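N-terminal cyanobactin protease (Planktothrix agardhii NIES-596, PDB 4H6W) is the subtilisin-like protease domain of a cyanobactin maturation enzyme and probably cleaves precursor peptides as a serine endopeptidase. Local coordinates at residues A[186-192]-A[271-276]. Residues are numbered along the deposited sequence; the frame is centred on the assembly and turned at random.
Sequences PVDFSNW and DQSRCL
A cation-pi stack between Arg274 and Trp192 joins two loops of the subtilase domain, the one leading from strand 175-180 to helix 194-199 and the one between helices 250-259 and 282-289. The evidence is geometric: the guanidinium of Arg274 lies over one face of the Trp192 indole, centres 4.0 Å apart and planes at 22°. Nearer the backbone, Arg274 CG adds a CH-pi contact, 4.1 Å from the centroid of the five-membered ring of Trp192 and 18° off its normal. The arginine chain, extended from CG to NE, thus runs along the indole and carries NH1 beyond it to residues 187-190. There NH1 gives Asp188 O a weak hydrogen bond, bent to 121°, and donates to a water that in turn donates to Val187 O and Ser190 O. Asp188 OD1, 3.8 Å from Arg274 NH1 and well out of the guanidinium plane, makes only a long salt bridge. Beside this stack, both loops pack against edge strand 200-204 of the parallel subtilisin-fold sheet: Pro186 from one, and Cys275 and Leu276 from the other, touch Leu202. Pro186 CD meets Cys275 SG at 3.7 Å, the sulfur being disulfide-bonded to Cys264. On the tryptophan side, Leu276 CD1 approaches Trp192 CB to 3.9 Å.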
loop_
_atom_site.group_PDB
_atom_site.type_symbol
_atom_site.label_atom_id
_atom_site.label_comp_id
_atom_site.label_asym_id
_atom_site.label_seq_id
_atom_site.Cartn_x
_atom_site.Cartn_y
_atom_site.Cartn_z
ATOM N N PRO A 186 7.046 4.058 -16.033
ATOM C CA PRO A 186 5.651 4.254 -15.641
ATOM C C PRO A 186 4.700 3.725 -16.701
ATOM O O PRO A 186 4.990 3.788 -17.898
ATOM C CB PRO A 186 5.523 5.776 -15.510
ATOM C CG PRO A 186 6.607 6.333 -16.378
ATOM C CD PRO A 186 7.727 5.335 -16.329
ATOM N N VAL A 187 3.576 3.188 -16.250
ATOM C CA VAL A 187 2.588 2.623 -17.147
ATOM C C VAL A 187 1.604 3.717 -17.555
ATOM O O VAL A 187 1.496 4.738 -16.875
ATOM C CB VAL A 187 1.887 1.430 -16.491
ATOM C CG1 VAL A 187 2.887 0.310 -16.258
ATOM C CG2 VAL A 187 1.267 1.857 -15.176
ATOM N N ASP A 188 0.906 3.516 -18.670
ATOM C CA ASP A 188 -0.030 4.521 -19.174
ATOM C C ASP A 188 -1.154 4.846 -18.196
ATOM O O ASP A 188 -1.498 6.013 -18.020
ATOM C CB ASP A 188 -0.646 4.066 -20.500
ATOM C CG ASP A 188 0.220 4.402 -21.702
ATOM O OD1 ASP A 188 1.303 5.014 -21.529
ATOM O OD2 ASP A 188 -0.201 4.055 -22.829
ATOM N N PHE A 189 -1.723 3.814 -17.569
ATOM C CA PHE A 189 -2.935 3.974 -16.777
ATOM C C PHE A 189 -2.756 4.737 -15.462
ATOM O O PHE A 189 -3.712 5.301 -14.950
ATOM C CB PHE A 189 -3.623 2.623 -16.531
ATOM C CG PHE A 189 -2.759 1.599 -15.840
ATOM C CD1 PHE A 189 -2.590 1.626 -14.455
ATOM C CD2 PHE A 189 -2.146 0.580 -16.569
ATOM C CE1 PHE A 189 -1.799 0.678 -13.816
ATOM C CE2 PHE A 189 -1.359 -0.374 -15.935
ATOM C CZ PHE A 189 -1.181 -0.325 -14.555
ATOM N N SER A 190 -1.533 4.773 -14.942
ATOM C CA SER A 190 -1.241 5.307 -13.606
ATOM C C SER A 190 -1.450 6.823 -13.525
ATOM O O SER A 190 -0.829 7.568 -14.278
ATOM C CB SER A 190 0.200 4.941 -13.230
ATOM O OG SER A 190 0.377 4.890 -11.826
ATOM N N ASN A 191 -2.325 7.286 -12.634
ATOM C CA ASN A 191 -2.579 8.730 -12.527
ATOM C C ASN A 191 -1.347 9.490 -12.057
ATOM O O ASN A 191 -0.513 8.963 -11.306
ATOM C CB ASN A 191 -3.776 9.053 -11.628
ATOM C CG ASN A 191 -5.087 8.602 -12.230
ATOM O OD1 ASN A 191 -5.221 8.521 -13.447
ATOM N ND2 ASN A 191 -6.070 8.305 -11.377
ATOM N N TRP A 192 -1.224 10.719 -12.532
ATOM C CA TRP A 192 -0.164 11.594 -12.093
ATOM C C TRP A 192 -0.800 12.970 -11.831
ATOM O O TRP A 192 -2.013 13.126 -11.969
ATOM C CB TRP A 192 1.006 11.587 -13.101
ATOM C CG TRP A 192 0.749 12.341 -14.363
ATOM C CD1 TRP A 192 1.129 13.619 -14.630
ATOM C CD2 TRP A 192 0.058 11.874 -15.531
ATOM N NE1 TRP A 192 0.718 13.988 -15.883
ATOM C CE2 TRP A 192 0.049 12.943 -16.461
ATOM C CE3 TRP A 192 -0.565 10.668 -15.877
ATOM C CZ2 TRP A 192 -0.558 12.846 -17.724
ATOM C CZ3 TRP A 192 -1.166 10.569 -17.134
ATOM C CH2 TRP A 192 -1.151 11.656 -18.045
ATOM N N ASP A 271 7.560 12.119 -20.435
ATOM C CA ASP A 271 7.134 12.984 -19.340
ATOM C C ASP A 271 7.714 12.478 -18.016
ATOM O O ASP A 271 7.288 11.449 -17.481
ATOM C CB ASP A 271 5.601 13.046 -19.281
ATOM C CG ASP A 271 5.081 14.291 -18.567
ATOM O OD1 ASP A 271 5.897 15.072 -18.023
ATOM O OD2 ASP A 271 3.843 14.485 -18.554
ATOM N N GLN A 272 8.695 13.213 -17.498
ATOM C CA GLN A 272 9.356 12.860 -16.239
ATOM C C GLN A 272 8.455 13.045 -15.005
ATOM O O GLN A 272 8.797 12.590 -13.914
ATOM C CB GLN A 272 10.687 13.617 -16.096
ATOM C CG GLN A 272 10.620 15.115 -16.407
ATOM C CD GLN A 272 11.826 15.631 -17.195
ATOM O OE1 GLN A 272 12.622 16.430 -16.691
ATOM N NE2 GLN A 272 11.954 15.184 -18.443
ATOM N N SER A 273 7.305 13.695 -15.181
ATOM C CA SER A 273 6.366 13.903 -14.081
ATOM C C SER A 273 5.412 12.726 -13.892
ATOM O O SER A 273 4.702 12.656 -12.886
ATOM C CB SER A 273 5.592 15.222 -14.242
ATOM O OG SER A 273 4.635 15.145 -15.280
ATOM N N ARG A 274 5.382 11.806 -14.855
ATOM C CA ARG A 274 4.608 10.575 -14.701
ATOM C C ARG A 274 5.250 9.629 -13.677
ATOM O O ARG A 274 4.605 8.669 -13.223
ATOM C CB ARG A 274 4.441 9.851 -16.033
ATOM C CG ARG A 274 3.439 10.474 -16.982
ATOM C CD ARG A 274 2.866 9.376 -17.846
ATOM N NE ARG A 274 1.971 9.866 -18.888
ATOM C CZ ARG A 274 1.008 9.133 -19.439
ATOM N NH1 ARG A 274 0.801 7.892 -19.028
ATOM N NH2 ARG A 274 0.238 9.643 -20.389
ATOM N N CYS A 275 6.503 9.913 -13.318
ATOM C CA CYS A 275 7.241 9.145 -12.313
ATOM C C CYS A 275 7.041 9.615 -10.876
ATOM O O CYS A 275 7.553 8.985 -9.941
ATOM C CB CYS A 275 8.734 9.084 -12.650
ATOM S SG CYS A 275 9.070 7.907 -13.985
ATOM N N LEU A 276 6.308 10.713 -10.690
ATOM C CA LEU A 276 6.055 11.230 -9.342
ATOM C C LEU A 276 7.384 11.591 -8.674
ATOM O O LEU A 276 8.285 12.106 -9.330
ATOM C CB LEU A 276 5.274 10.192 -8.517
ATOM C CG LEU A 276 3.760 10.014 -8.756
ATOM C CD1 LEU A 276 3.190 10.781 -9.947
ATOM C CD2 LEU A 276 3.409 8.550 -8.864
HETATM O O HOH W 1 1.349 7.206 -15.973
#